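Side-chain contacts in LbaCas13a H328A (C2c2) (Lachnospiraceae bacterium NK4A179, PDB 5WLH), which binds a CRISPR guide-RNA precursor and acts as an RNA-guided, RNA-targeting nuclease that cleaves at adenosines: residues 995-1000 against 1048-1053; 1014-1019 against 1028-1033; 1022-1027 against 1067-1072. All coordinates share one frame; numbering follows the deposited sequence.

Contact 1. Residues 995-1000 against 1048-1053; sequences ISSYLD and GERRFL
The loop that follows helix 988-995 meets the first turn of helix 1050-1056 through Ser997 and Tyr998 on one side and Arg1050 and Leu1053 on the other. At the start of that helix Glu1049 occupies the N-cap position, and its carbonyl oxygen accepts the N-H of Leu1053, at 2.9 Å from Glu1049 O to Leu1053 N. Tyr998 spans the distance between the segments. With CG anti to its own carbonyl carbon (chi1 -54°), the ring reaches out from the loop and its end arrives at the helix. Tyr998 OH lies 3.3 Å from Arg1050 CG, against the aliphatic base of that side chain, while Tyr998 CE1 packs 3.8 Å from Leu1053 CB. Both neighbours come in at a slant to the ring. Behind the ring, within the loop itself, Ser997 CB sits 4.0 Å above the centre of one face of Tyr998.

Arg1050 runs extended from CG to NE, which carries its guanidinium past the phenol to Ser997. Ser997 OG lies over one face of that group, 3.2 Å from Arg1050 NH1, and the angle is too poor for a hydrogen bond. The polar ends are occupied otherwise: Ser997 OG bonds to Tyr994 O, and Arg1050 NE forms a salt bridge with Glu1054 one turn along its helix. The planes of the phenol and the guanidinium stand 58° apart, so the two groups are not stacked. Tyr998 and Leu1053 also both touch Leu1108, so both pack against helix 1106-1145 as well. The arrangement is that of an inter-helix loop docked by one aromatic residue onto the first turn of a helix, in a part of the Cas13a fold where short helices are joined by loops and two small hairpins.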
loop_
_atom_site.group_PDB
_atom_site.type_symbol
_atom_site.label_atom_id
_atom_site.label_comp_id
_atom_site.label_asym_id
_atom_site.label_seq_id
_atom_site.Cartn_x
_atom_site.Cartn_y
_atom_site.Cartn_z
ATOM N N ILE A 995 14.833 -28.868 -17.446
ATOM C CA ILE A 995 15.526 -27.728 -18.046
ATOM C C ILE A 995 14.953 -27.400 -19.418
ATOM O O ILE A 995 14.886 -26.227 -19.811
ATOM C CB ILE A 995 17.038 -28.020 -18.122
ATOM C CG1 ILE A 995 17.603 -28.258 -16.724
ATOM C CG2 ILE A 995 17.772 -26.904 -18.839
ATOM C CD1 ILE A 995 18.894 -29.044 -16.712
ATOM N N SER A 996 14.513 -28.420 -20.160
ATOM C CA SER A 996 13.957 -28.227 -21.494
ATOM C C SER A 996 12.671 -27.413 -21.493
ATOM O O SER A 996 12.248 -26.964 -22.561
ATOM C CB SER A 996 13.713 -29.585 -22.166
ATOM O OG SER A 996 12.660 -30.304 -21.540
ATOM N N SER A 997 12.039 -27.210 -20.335
ATOM C CA SER A 997 10.892 -26.310 -20.291
ATOM C C SER A 997 11.307 -24.869 -20.547
ATOM O O SER A 997 10.497 -24.068 -21.023
ATOM C CB SER A 997 10.189 -26.406 -18.938
ATOM O OG SER A 997 10.215 -27.722 -18.426
ATOM N N TYR A 998 12.553 -24.517 -20.234
ATOM C CA TYR A 998 13.021 -23.141 -20.311
ATOM C C TYR A 998 14.176 -22.941 -21.273
ATOM O O TYR A 998 14.531 -21.788 -21.557
ATOM C CB TYR A 998 13.439 -22.654 -18.916
ATOM C CG TYR A 998 12.336 -22.851 -17.900
ATOM C CD1 TYR A 998 11.108 -22.219 -18.059
ATOM C CD2 TYR A 998 12.510 -23.684 -16.799
ATOM C CE1 TYR A 998 10.090 -22.398 -17.148
ATOM C CE2 TYR A 998 11.491 -23.865 -15.871
ATOM C CZ TYR A 998 10.284 -23.216 -16.056
ATOM O OH TYR A 998 9.256 -23.384 -15.150
ATOM N N LEU A 999 14.765 -24.019 -21.782
ATOM C CA LEU A 999 15.911 -23.952 -22.675
ATOM C C LEU A 999 15.682 -24.899 -23.840
ATOM O O LEU A 999 15.398 -26.083 -23.635
ATOM C CB LEU A 999 17.204 -24.325 -21.942
ATOM C CG LEU A 999 18.455 -24.523 -22.796
ATOM C CD1 LEU A 999 18.908 -23.191 -23.402
ATOM C CD2 LEU A 999 19.547 -25.136 -21.957
ATOM N N ASP A 1000 15.801 -24.374 -25.055
ATOM C CA ASP A 1000 15.753 -25.196 -26.261
ATOM C C ASP A 1000 17.179 -25.640 -26.577
ATOM O O ASP A 1000 17.893 -25.033 -27.378
ATOM C CB ASP A 1000 15.125 -24.415 -27.409
ATOM C CG ASP A 1000 14.925 -25.257 -28.650
ATOM O OD1 ASP A 1000 15.331 -26.440 -28.658
ATOM O OD2 ASP A 1000 14.352 -24.729 -29.622
ATOM N N GLY A 1048 8.308 -21.087 -7.994
ATOM C CA GLY A 1048 7.627 -20.555 -9.153
ATOM C C GLY A 1048 6.554 -21.487 -9.684
ATOM O O GLY A 1048 6.269 -22.553 -9.134
ATOM N N GLU A 1049 5.929 -21.046 -10.773
ATOM C CA GLU A 1049 4.771 -21.710 -11.362
ATOM C C GLU A 1049 5.122 -22.089 -12.796
ATOM O O GLU A 1049 5.192 -21.222 -13.677
ATOM C CB GLU A 1049 3.539 -20.812 -11.295
ATOM C CG GLU A 1049 3.221 -20.353 -9.870
ATOM C CD GLU A 1049 2.481 -21.415 -9.072
ATOM O OE1 GLU A 1049 2.185 -22.493 -9.634
ATOM O OE2 GLU A 1049 2.188 -21.182 -7.878
ATOM N N ARG A 1050 5.351 -23.387 -13.015
ATOM C CA ARG A 1050 6.024 -23.829 -14.231
ATOM C C ARG A 1050 5.197 -23.514 -15.462
ATOM O O ARG A 1050 5.690 -22.884 -16.404
ATOM C CB ARG A 1050 6.321 -25.326 -14.155
ATOM C CG ARG A 1050 7.063 -25.885 -15.355
ATOM C CD ARG A 1050 7.221 -27.398 -15.214
ATOM N NE ARG A 1050 7.470 -28.052 -16.493
ATOM C CZ ARG A 1050 7.757 -29.345 -16.618
ATOM N NH1 ARG A 1050 7.972 -29.870 -17.815
ATOM N NH2 ARG A 1050 7.831 -30.113 -15.540
ATOM N N ARG A 1051 3.939 -23.955 -15.477
ATOM C CA ARG A 1051 3.112 -23.759 -16.661
ATOM C C ARG A 1051 2.928 -22.279 -16.946
ATOM O O ARG A 1051 2.923 -21.855 -18.105
ATOM C CB ARG A 1051 1.763 -24.452 -16.480
ATOM C CG ARG A 1051 1.876 -25.970 -16.312
ATOM C CD ARG A 1051 0.683 -26.694 -16.911
ATOM N NE ARG A 1051 -0.568 -26.415 -16.209
ATOM C CZ ARG A 1051 -1.660 -25.931 -16.794
ATOM N NH1 ARG A 1051 -1.651 -25.667 -18.089
ATOM N NH2 ARG A 1051 -2.762 -25.711 -16.087
ATOM N N PHE A 1052 2.821 -21.464 -15.894
ATOM C CA PHE A 1052 2.724 -20.021 -16.090
ATOM C C PHE A 1052 3.970 -19.475 -16.782
ATOM O O PHE A 1052 3.878 -18.757 -17.789
ATOM C CB PHE A 1052 2.502 -19.343 -14.734
ATOM C CG PHE A 1052 2.800 -17.875 -14.731
ATOM C CD1 PHE A 1052 1.889 -16.977 -15.265
ATOM C CD2 PHE A 1052 3.972 -17.387 -14.170
ATOM C CE1 PHE A 1052 2.146 -15.616 -15.252
ATOM C CE2 PHE A 1052 4.236 -16.029 -14.168
ATOM C CZ PHE A 1052 3.319 -15.146 -14.711
ATOM N N LEU A 1053 5.152 -19.807 -16.254
ATOM C CA LEU A 1053 6.389 -19.301 -16.841
ATOM C C LEU A 1053 6.539 -19.751 -18.291
ATOM O O LEU A 1053 6.938 -18.960 -19.150
ATOM C CB LEU A 1053 7.589 -19.749 -16.014
ATOM C CG LEU A 1053 7.708 -19.016 -14.673
ATOM C CD1 LEU A 1053 8.667 -19.758 -13.773
ATOM C CD2 LEU A 1053 8.177 -17.580 -14.890
#

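Contact 2. Residues 1014-1019 against 1028-1033; sequences RFCNSD and LYYDGE
The end of helix 1008-1017 meets the start of the beta hairpin of strands 1030-1031 and 1034-1035 through Cys1016, whose thiol fits against Tyr1029 and Tyr1030. Along the helix, Phe1015 comes first and turns its ring mainly to other neighbours, Val1026 and Ile1065 among them.

Cys1016 carries the contact. Its SG stands anti to the carbonyl carbon (chi1 -58°), which aims the sulfur at the hairpin, and it touches two consecutive tyrosines by their CB atoms: Cys1016 SG is 3.7 Å from Tyr1029 CB and 3.8 Å from Tyr1030 CB. Relative to the Tyr1029 ring the sulfur lies at the edge, near the plane. It approaches the Tyr1030 ring obliquely, in a sulfur-aromatic contact 5.5 Å from Cys1016 SG to the ring centroid. Cys1016 CB adds to the fit, 3.9 Å from Tyr1030 CB.

Further on, Ser1018 OG turns back to the helix end and donates to Phe1015 O at 2.8 Å, while also bonding to Arg1062.

On the hairpin side, Leu1028 CB covers one face of the Tyr1029 ring, whose hydroxyl bonds to Val1103 O. The other phenol closes on its own hairpin: Tyr1030 OH donates to Glu1033 O at 3.3 Å from 43° out of the carbonyl plane, away from the lone-pair directions.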
loop_
_atom_site.group_PDB
_atom_site.type_symbol
_atom_site.label_atom_id
_atom_site.label_comp_id
_atom_site.label_asym_id
_atom_site.label_seq_id
_atom_site.Cartn_x
_atom_site.Cartn_y
_atom_site.Cartn_z
ATOM N N ARG A 1014 25.169 -32.757 -25.656
ATOM C CA ARG A 1014 25.539 -32.429 -27.030
ATOM C C ARG A 1014 25.461 -30.929 -27.275
ATOM O O ARG A 1014 26.337 -30.344 -27.926
ATOM C CB ARG A 1014 24.624 -33.170 -28.007
ATOM C CG ARG A 1014 25.334 -34.124 -28.952
ATOM C CD ARG A 1014 24.340 -34.835 -29.865
ATOM N NE ARG A 1014 23.437 -35.723 -29.135
ATOM C CZ ARG A 1014 22.117 -35.555 -29.058
ATOM N NH1 ARG A 1014 21.538 -34.527 -29.664
ATOM N NH2 ARG A 1014 21.377 -36.417 -28.372
ATOM N N PHE A 1015 24.415 -30.290 -26.749
ATOM C CA PHE A 1015 24.197 -28.868 -26.985
ATOM C C PHE A 1015 25.281 -28.020 -26.330
ATOM O O PHE A 1015 25.747 -27.038 -26.920
ATOM C CB PHE A 1015 22.811 -28.487 -26.470
ATOM C CG PHE A 1015 22.424 -27.067 -26.736
ATOM C CD1 PHE A 1015 21.932 -26.693 -27.974
ATOM C CD2 PHE A 1015 22.518 -26.110 -25.736
ATOM C CE1 PHE A 1015 21.556 -25.389 -28.217
ATOM C CE2 PHE A 1015 22.144 -24.807 -25.974
ATOM C CZ PHE A 1015 21.662 -24.443 -27.216
ATOM N N CYS A 1016 25.702 -28.382 -25.115
ATOM C CA CYS A 1016 26.730 -27.600 -24.438
ATOM C C CYS A 1016 28.109 -27.842 -25.033
ATOM O O CYS A 1016 28.985 -26.977 -24.931
ATOM C CB CYS A 1016 26.745 -27.922 -22.943
ATOM S SG CYS A 1016 25.170 -27.620 -22.110
ATOM N N ASN A 1017 28.329 -29.007 -25.629
ATOM C CA ASN A 1017 29.599 -29.312 -26.273
ATOM C C ASN A 1017 29.637 -28.874 -27.731
ATOM O O ASN A 1017 30.677 -29.019 -28.382
ATOM C CB ASN A 1017 29.898 -30.808 -26.167
ATOM C CG ASN A 1017 30.413 -31.193 -24.798
ATOM O OD1 ASN A 1017 31.540 -30.856 -24.430
ATOM N ND2 ASN A 1017 29.584 -31.891 -24.029
ATOM N N SER A 1018 28.537 -28.339 -28.248
ATOM C CA SER A 1018 28.502 -27.808 -29.600
ATOM C C SER A 1018 29.096 -26.403 -29.644
ATOM O O SER A 1018 29.116 -25.679 -28.645
ATOM C CB SER A 1018 27.066 -27.783 -30.113
ATOM O OG SER A 1018 26.392 -26.644 -29.608
ATOM N N ASP A 1019 29.592 -26.024 -30.819
ATOM C CA ASP A 1019 30.140 -24.688 -30.988
ATOM C C ASP A 1019 29.014 -23.663 -31.027
ATOM O O ASP A 1019 27.981 -23.877 -31.669
ATOM C CB ASP A 1019 30.971 -24.603 -32.269
ATOM C CG ASP A 1019 32.425 -24.970 -32.047
ATOM O OD1 ASP A 1019 32.717 -25.694 -31.073
ATOM O OD2 ASP A 1019 33.279 -24.527 -32.842
ATOM N N LEU A 1028 27.782 -23.303 -20.480
ATOM C CA LEU A 1028 26.688 -22.752 -19.687
ATOM C C LEU A 1028 25.980 -23.786 -18.816
ATOM O O LEU A 1028 25.966 -23.657 -17.587
ATOM C CB LEU A 1028 25.673 -22.052 -20.601
ATOM C CG LEU A 1028 26.161 -20.734 -21.208
ATOM C CD1 LEU A 1028 25.127 -20.141 -22.147
ATOM C CD2 LEU A 1028 26.523 -19.752 -20.105
ATOM N N TYR A 1029 25.389 -24.812 -19.427
ATOM C CA TYR A 1029 24.377 -25.619 -18.759
ATOM C C TYR A 1029 24.866 -26.996 -18.324
ATOM O O TYR A 1029 24.058 -27.800 -17.842
ATOM C CB TYR A 1029 23.160 -25.757 -19.671
ATOM C CG TYR A 1029 22.653 -24.415 -20.152
ATOM C CD1 TYR A 1029 22.053 -23.520 -19.272
ATOM C CD2 TYR A 1029 22.814 -24.022 -21.476
ATOM C CE1 TYR A 1029 21.598 -22.285 -19.703
ATOM C CE2 TYR A 1029 22.363 -22.789 -21.916
ATOM C CZ TYR A 1029 21.757 -21.923 -21.024
ATOM O OH TYR A 1029 21.306 -20.693 -21.460
ATOM N N TYR A 1030 26.158 -27.290 -18.466
ATOM C CA TYR A 1030 26.690 -28.598 -18.113
ATOM C C TYR A 1030 27.897 -28.444 -17.204
ATOM O O TYR A 1030 28.699 -27.520 -17.372
ATOM C CB TYR A 1030 27.066 -29.405 -19.362
ATOM C CG TYR A 1030 26.586 -30.834 -19.297
ATOM C CD1 TYR A 1030 25.297 -31.171 -19.683
ATOM C CD2 TYR A 1030 27.419 -31.846 -18.835
ATOM C CE1 TYR A 1030 24.849 -32.475 -19.615
ATOM C CE2 TYR A 1030 26.980 -33.154 -18.765
ATOM C CZ TYR A 1030 25.696 -33.463 -19.156
ATOM O OH TYR A 1030 25.260 -34.763 -19.087
ATOM N N ASP A 1031 28.017 -29.359 -16.234
ATOM C CA ASP A 1031 29.093 -29.356 -15.237
ATOM C C ASP A 1031 29.744 -30.743 -15.272
ATOM O O ASP A 1031 29.451 -31.609 -14.443
ATOM C CB ASP A 1031 28.544 -29.000 -13.843
ATOM C CG ASP A 1031 29.634 -28.872 -12.786
ATOM O OD1 ASP A 1031 30.822 -29.088 -13.108
ATOM O OD2 ASP A 1031 29.295 -28.548 -11.625
ATOM N N GLY A 1032 30.622 -30.950 -16.249
ATOM C CA GLY A 1032 31.341 -32.202 -16.378
ATOM C C GLY A 1032 30.479 -33.388 -16.757
ATOM O O GLY A 1032 30.051 -33.515 -17.908
ATOM N N GLU A 1033 30.216 -34.268 -15.789
ATOM C CA GLU A 1033 29.497 -35.506 -16.068
ATOM C C GLU A 1033 27.989 -35.308 -16.124
ATOM O O GLU A 1033 27.301 -36.012 -16.873
ATOM C CB GLU A 1033 29.833 -36.555 -15.007
ATOM C CG GLU A 1033 29.700 -37.992 -15.478
ATOM C CD GLU A 1033 30.827 -38.412 -16.401
ATOM O OE1 GLU A 1033 31.785 -37.627 -16.583
ATOM O OE2 GLU A 1033 30.756 -39.536 -16.940
#

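Contact 3. Residues 1022-1027 against 1067-1072; sequences NDQKVA and EYYKLK
The short strand 1024-1025 passes beside helix 1062-1075 at a closest CA spacing of 7.6 Å, between Gln1024 and Tyr1069, and the contact is made almost wholly by the side chains of these two residues and the carbonyls that follow Gln1024. The Gln1024 chain is bent at its second torsion (chi2 38°), which folds the amide back over the phenol. Gln1024 CG lies over the ring centre in a CH-pi contact, 3.3 Å from the centroid of the Tyr1069 ring. Beyond it the amide continues over the same face, Gln1024 CD being 3.6 Å from Tyr1069 CE1, with the amide and ring planes only 11° apart and therefore stacked. Tyr1068 CD2 rests over the opposite face of Tyr1069, 3.9 Å above its plane, so the ring is held between two side chains.

Strand 1024-1025 is the second arm of a small antiparallel beta hairpin whose first arm is 1019-1021, and Tyr1069 also touches Ala1020 on that first arm. The hairpin is thus seated on the helix, and the nearest atom of the contact is about 5 Å from the bound RNA.

What fixes the rotation of the amide is a bond back to the strand: Gln1024 NE2 donates to Lys1025 O at 2.6 Å with an N-H...O angle of 148°, in the carbonyl plane and on a lone pair. With an alanine in place of Gln1024, one face of the Tyr1069 ring would probably lose its cover and Lys1025 O the amide that now bonds to it. At the far end of the ring, Tyr1069 OH donates to Val1026 O, which lies at the ring edge in its plane; the modelled length of 2.3 Å is implausibly short and doubtful. Ala1027 CB stands 4.0 Å from that same Tyr1069 OH.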
loop_
_atom_site.group_PDB
_atom_site.type_symbol
_atom_site.label_atom_id
_atom_site.label_comp_id
_atom_site.label_asym_id
_atom_site.label_seq_id
_atom_site.Cartn_x
_atom_site.Cartn_y
_atom_site.Cartn_z
ATOM N N ASN A 1022 32.419 -19.146 -33.342
ATOM C CA ASN A 1022 33.864 -19.281 -33.580
ATOM C C ASN A 1022 34.369 -20.447 -32.727
ATOM O O ASN A 1022 33.818 -21.550 -32.825
ATOM C CB ASN A 1022 34.538 -17.938 -33.330
ATOM C CG ASN A 1022 34.438 -17.010 -34.521
ATOM O OD1 ASN A 1022 33.785 -17.328 -35.516
ATOM N ND2 ASN A 1022 35.079 -15.852 -34.425
ATOM N N ASP A 1023 35.385 -20.256 -31.887
ATOM C CA ASP A 1023 35.825 -21.299 -30.971
ATOM C C ASP A 1023 35.107 -21.236 -29.628
ATOM O O ASP A 1023 35.585 -21.829 -28.654
ATOM C CB ASP A 1023 37.342 -21.224 -30.763
ATOM C CG ASP A 1023 37.844 -19.802 -30.651
ATOM O OD1 ASP A 1023 37.373 -19.059 -29.759
ATOM O OD2 ASP A 1023 38.718 -19.429 -31.463
ATOM N N GLN A 1024 33.988 -20.516 -29.552
ATOM C CA GLN A 1024 33.178 -20.470 -28.343
ATOM C C GLN A 1024 32.115 -21.549 -28.436
ATOM O O GLN A 1024 31.284 -21.531 -29.351
ATOM C CB GLN A 1024 32.510 -19.111 -28.157
ATOM C CG GLN A 1024 31.877 -18.848 -26.793
ATOM C CD GLN A 1024 32.661 -19.410 -25.626
ATOM O OE1 GLN A 1024 33.557 -18.752 -25.099
ATOM N NE2 GLN A 1024 32.295 -20.610 -25.180
ATOM N N LYS A 1025 32.140 -22.479 -27.491
ATOM C CA LYS A 1025 31.101 -23.483 -27.364
ATOM C C LYS A 1025 30.037 -23.009 -26.378
ATOM O O LYS A 1025 30.289 -22.171 -25.510
ATOM C CB LYS A 1025 31.694 -24.816 -26.927
ATOM C CG LYS A 1025 32.839 -25.275 -27.810
ATOM C CD LYS A 1025 32.901 -26.785 -27.909
ATOM C CE LYS A 1025 32.756 -27.441 -26.548
ATOM N NZ LYS A 1025 32.932 -28.919 -26.646
ATOM N N VAL A 1026 28.832 -23.560 -26.539
ATOM C CA VAL A 1026 27.683 -23.146 -25.731
ATOM C C VAL A 1026 28.033 -23.175 -24.246
ATOM O O VAL A 1026 27.937 -22.158 -23.545
ATOM C CB VAL A 1026 26.467 -24.034 -26.041
ATOM C CG1 VAL A 1026 25.382 -23.856 -24.978
ATOM C CG2 VAL A 1026 25.932 -23.725 -27.438
ATOM N N ALA A 1027 28.466 -24.336 -23.754
ATOM C CA ALA A 1027 28.845 -24.529 -22.345
ATOM C C ALA A 1027 27.634 -24.164 -21.490
ATOM O O ALA A 1027 26.541 -24.697 -21.745
ATOM C CB ALA A 1027 30.121 -23.748 -22.043
ATOM N N GLU A 1067 24.134 -14.522 -29.257
ATOM C CA GLU A 1067 24.160 -13.086 -28.986
ATOM C C GLU A 1067 24.830 -12.786 -27.649
ATOM O O GLU A 1067 25.565 -11.800 -27.521
ATOM C CB GLU A 1067 22.735 -12.529 -29.030
ATOM C CG GLU A 1067 22.614 -11.022 -28.819
ATOM C CD GLU A 1067 23.112 -10.197 -30.001
ATOM O OE1 GLU A 1067 23.568 -10.785 -31.007
ATOM O OE2 GLU A 1067 23.037 -8.949 -29.919
ATOM N N TYR A 1068 24.597 -13.638 -26.644
ATOM C CA TYR A 1068 25.270 -13.487 -25.357
ATOM C C TYR A 1068 26.789 -13.494 -25.526
ATOM O O TYR A 1068 27.491 -12.621 -25.004
ATOM C CB TYR A 1068 24.821 -14.608 -24.414
ATOM C CG TYR A 1068 25.669 -14.771 -23.173
ATOM C CD1 TYR A 1068 25.520 -13.919 -22.092
ATOM C CD2 TYR A 1068 26.608 -15.790 -23.079
ATOM C CE1 TYR A 1068 26.297 -14.062 -20.954
ATOM C CE2 TYR A 1068 27.382 -15.943 -21.949
ATOM C CZ TYR A 1068 27.223 -15.072 -20.886
ATOM O OH TYR A 1068 27.996 -15.215 -19.753
ATOM N N TYR A 1069 27.311 -14.473 -26.267
ATOM C CA TYR A 1069 28.754 -14.558 -26.465
ATOM C C TYR A 1069 29.273 -13.400 -27.307
ATOM O O TYR A 1069 30.349 -12.860 -27.024
ATOM C CB TYR A 1069 29.113 -15.899 -27.100
ATOM C CG TYR A 1069 29.088 -17.023 -26.102
ATOM C CD1 TYR A 1069 29.832 -16.948 -24.930
ATOM C CD2 TYR A 1069 28.319 -18.153 -26.317
ATOM C CE1 TYR A 1069 29.813 -17.974 -24.011
ATOM C CE2 TYR A 1069 28.298 -19.183 -25.397
ATOM C CZ TYR A 1069 29.040 -19.083 -24.250
ATOM O OH TYR A 1069 29.014 -20.112 -23.337
ATOM N N LYS A 1070 28.518 -12.993 -28.332
ATOM C CA LYS A 1070 28.956 -11.887 -29.181
ATOM C C LYS A 1070 29.063 -10.591 -28.388
ATOM O O LYS A 1070 30.029 -9.835 -28.547
ATOM C CB LYS A 1070 28.001 -11.707 -30.361
ATOM C CG LYS A 1070 28.121 -12.768 -31.457
ATOM C CD LYS A 1070 27.284 -12.380 -32.674
ATOM C CE LYS A 1070 27.317 -13.451 -33.761
ATOM N NZ LYS A 1070 28.576 -13.433 -34.567
ATOM N N LEU A 1071 28.080 -10.315 -27.526
ATOM C CA LEU A 1071 28.143 -9.114 -26.706
ATOM C C LEU A 1071 29.169 -9.255 -25.591
ATOM O O LEU A 1071 29.759 -8.253 -25.164
ATOM C CB LEU A 1071 26.763 -8.800 -26.122
ATOM C CG LEU A 1071 25.773 -8.201 -27.113
ATOM C CD1 LEU A 1071 24.342 -8.461 -26.659
ATOM C CD2 LEU A 1071 26.024 -6.718 -27.272
ATOM N N LYS A 1072 29.369 -10.477 -25.089
ATOM C CA LYS A 1072 30.465 -10.744 -24.164
ATOM C C LYS A 1072 31.784 -10.266 -24.768
ATOM O O LYS A 1072 32.511 -9.474 -24.158
ATOM C CB LYS A 1072 30.508 -12.245 -23.834
ATOM C CG LYS A 1072 31.404 -12.703 -22.642
ATOM C CD LYS A 1072 32.909 -12.390 -22.799
ATOM C CE LYS A 1072 33.551 -13.089 -24.010
ATOM N NZ LYS A 1072 35.022 -12.865 -24.057
#

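Overall arrangement
The three contacts occupy one stretch of chain, 995-1072, of short helices and two small hairpins, on the same side of the protein's centre. The first segments of contacts 1, 2 and 3 come in that order; contact 2 closes first, at 1028-1033, followed by contact 1 at 1048-1053 and contact 3 at 1067-1072. Contacts 2 and 3 have centres 13 Å apart and are joined by backbone, with Cys1016 O 2.9 Å from Ala1027 N. Contact 1 lies 19 Å from contact 2, centre to centre, and meets it where Leu999 packs on Tyr1029; it is 23 Å from contact 3 without touching it. Consecutive helices 1050-1056 and 1062-1075 carry the second segments of contacts 1 and 3; contact 3 comes nearest the RNA.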